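Local coordinates for protein Rik1-associated factor 1 (Schizosaccharomyces pombe, PDB 4O9D) that is a component of the Clr4 methyltransferase complex, which contributes to establishing heterochromatin by methylating histone H3, and is represented here by its WD-repeat beta-propeller, at residues 261-264 / 269-272. Numbering follows the deposited sequence.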
ATOM      1  N   TYR A 261      -8.872  -7.729 -12.818  1.00 18.92           N
ATOM      2  CA  TYR A 261     -10.325  -7.729 -12.771  1.00 19.32           C
ATOM      3  C   TYR A 261     -10.877  -6.389 -12.355  1.00 24.78           C
ATOM      4  O   TYR A 261     -10.282  -5.706 -11.514  1.00 25.35           O
ATOM      5  CB  TYR A 261     -10.820  -8.786 -11.779  1.00 21.21           C
ATOM      6  CG  TYR A 261     -10.301 -10.152 -12.105  1.00 20.12           C
ATOM      7  CD1 TYR A 261     -10.990 -10.973 -12.979  1.00 23.98           C
ATOM      8  CD2 TYR A 261      -9.123 -10.622 -11.543  1.00 21.68           C
ATOM      9  CE1 TYR A 261     -10.519 -12.239 -13.292  1.00 29.61           C
ATOM     10  CE2 TYR A 261      -8.634 -11.872 -11.842  1.00 23.38           C
ATOM     11  CZ  TYR A 261      -9.340 -12.685 -12.722  1.00 29.18           C
ATOM     12  OH  TYR A 261      -8.862 -13.929 -13.056  1.00 27.74           O
ATOM     13  N   TYR A 262     -12.027  -6.031 -12.931  1.00 22.63           N
ATOM     14  CA  TYR A 262     -12.769  -4.841 -12.535  1.00 26.22           C
ATOM     15  C   TYR A 262     -14.044  -5.337 -11.865  1.00 28.54           C
ATOM     16  O   TYR A 262     -14.779  -6.143 -12.448  1.00 26.73           O
ATOM     17  CB  TYR A 262     -13.122  -3.900 -13.721  1.00 25.15           C
ATOM     18  CG  TYR A 262     -13.982  -2.762 -13.222  1.00 28.57           C
ATOM     19  CD1 TYR A 262     -13.413  -1.676 -12.569  1.00 26.60           C
ATOM     20  CD2 TYR A 262     -15.379  -2.830 -13.285  1.00 34.99           C
ATOM     21  CE1 TYR A 262     -14.198  -0.655 -12.039  1.00 31.73           C
ATOM     22  CE2 TYR A 262     -16.179  -1.808 -12.758  1.00 32.38           C
ATOM     23  CZ  TYR A 262     -15.578  -0.718 -12.146  1.00 35.75           C
ATOM     24  OH  TYR A 262     -16.346   0.300 -11.617  1.00 36.45           O
ATOM     25  N   LEU A 263     -14.285  -4.897 -10.633  1.00 24.42           N
ATOM     26  CA  LEU A 263     -15.424  -5.380  -9.864  1.00 21.72           C
ATOM     27  C   LEU A 263     -16.339  -4.240  -9.457  1.00 28.11           C
ATOM     28  O   LEU A 263     -15.876  -3.210  -8.972  1.00 28.55           O
ATOM     29  CB  LEU A 263     -14.946  -6.130  -8.601  1.00 25.42           C
ATOM     30  CG  LEU A 263     -14.074  -7.368  -8.857  1.00 27.22           C
ATOM     31  CD1 LEU A 263     -12.588  -7.082  -8.679  1.00 20.10           C
ATOM     32  CD2 LEU A 263     -14.514  -8.507  -7.920  1.00 31.68           C
ATOM     33  N   ASP A 264     -17.643  -4.437  -9.637  1.00 28.14           N
ATOM     34  CA  ASP A 264     -18.634  -3.409  -9.348  1.00 28.32           C
ATOM     35  C   ASP A 264     -19.070  -3.503  -7.892  1.00 29.63           C
ATOM     36  O   ASP A 264     -19.307  -4.593  -7.385  1.00 31.11           O
ATOM     37  CB  ASP A 264     -19.843  -3.595 -10.271  1.00 31.48           C
ATOM     38  CG  ASP A 264     -20.934  -2.579 -10.020  1.00 35.92           C
ATOM     39  OD1 ASP A 264     -20.850  -1.481 -10.608  1.00 40.64           O
ATOM     40  OD2 ASP A 264     -21.877  -2.876  -9.241  1.00 37.31           O
ATOM     41  N   LYS A 269     -19.722  -7.994  -8.236  1.00 27.83           N
ATOM     42  CA  LYS A 269     -19.565  -8.989  -9.270  1.00 32.03           C
ATOM     43  C   LYS A 269     -18.375  -8.593 -10.148  1.00 31.01           C
ATOM     44  O   LYS A 269     -18.085  -7.399 -10.294  1.00 30.14           O
ATOM     45  CB  LYS A 269     -20.848  -9.028 -10.096  1.00 33.98           C
ATOM     46  CG  LYS A 269     -20.787  -9.852 -11.371  1.00 41.29           C
ATOM     47  CD  LYS A 269     -22.165 -10.426 -11.678  1.00 47.94           C
ATOM     48  CE  LYS A 269     -22.460 -10.467 -13.176  1.00 57.65           C
ATOM     49  NZ  LYS A 269     -23.878 -10.070 -13.467  1.00 54.17           N
ATOM     50  N   VAL A 270     -17.695  -9.574 -10.735  1.00 27.89           N
ATOM     51  CA  VAL A 270     -16.625  -9.268 -11.680  1.00 33.94           C
ATOM     52  C   VAL A 270     -17.320  -8.790 -12.937  1.00 34.40           C
ATOM     53  O   VAL A 270     -18.199  -9.467 -13.468  1.00 38.37           O
ATOM     54  CB  VAL A 270     -15.706 -10.482 -12.006  1.00 33.15           C
ATOM     55  CG1 VAL A 270     -14.842 -10.186 -13.245  1.00 31.94           C
ATOM     56  CG2 VAL A 270     -14.814 -10.820 -10.822  1.00 29.57           C
ATOM     57  N   CYS A 271     -16.966  -7.598 -13.386  1.00 30.93           N
ATOM     58  CA  CYS A 271     -17.633  -7.002 -14.534  1.00 33.66           C
ATOM     59  C   CYS A 271     -16.764  -7.055 -15.793  1.00 35.22           C
ATOM     60  O   CYS A 271     -17.238  -7.391 -16.875  1.00 38.94           O
ATOM     61  CB  CYS A 271     -18.019  -5.564 -14.211  1.00 36.63           C
ATOM     62  SG  CYS A 271     -19.539  -5.456 -13.255  1.00 49.99           S
ATOM     63  N   LEU A 272     -15.491  -6.726 -15.646  1.00 31.61           N
ATOM     64  CA  LEU A 272     -14.561  -6.722 -16.777  1.00 31.25           C
ATOM     65  C   LEU A 272     -13.289  -7.433 -16.352  1.00 32.38           C
ATOM     66  O   LEU A 272     -12.926  -7.456 -15.165  1.00 25.91           O
ATOM     67  CB  LEU A 272     -14.192  -5.291 -17.169  1.00 32.93           C
ATOM     68  CG  LEU A 272     -15.292  -4.247 -17.365  1.00 37.40           C
ATOM     69  CD1 LEU A 272     -14.691  -2.847 -17.292  1.00 34.25           C
ATOM     70  CD2 LEU A 272     -16.030  -4.446 -18.687  1.00 42.12           C
TER
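At the looser end of the pairing, K269 O accepts D264 N (3.1 Å) and also lies 3.4 Å from L263 CA, a CA-H...O contact. V270 puts its two methyls on different partners: CG2 meets L263 CD2 at 3.7 Å, whereas CG1, anti to the backbone N (chi1 166°), reaches CD1 of the Y261 ring at 3.9 Å. An alanine here would probably leave L263 CD2 and Y261 CD1 without their methyl partners and open a gap between them and this strand. C271 and L272 together face Y262, the mark of a classic beta bulge. Y262 O thus takes two amides, a short bond from C271 N (2.8 Å) and a weak one from L272 N. Within the bulge, the CB of C271 points toward the facing strand and sits in plane at the edge of the Y262 ring; SG lies 3.5 Å from D264 CB. Returning the bond, L272 O receives Y262 N, tilted 29° from the carbonyl plane, while both side chains run side by side in the same direction, CB to CB 3.9 Å. The hairpin forms the outer half of a four-stranded propeller blade: strand 269-276 is the outer-edge strand, strand 247-253 pairs with 258-264 on the inner side, and strand 235-241 lies at the other end.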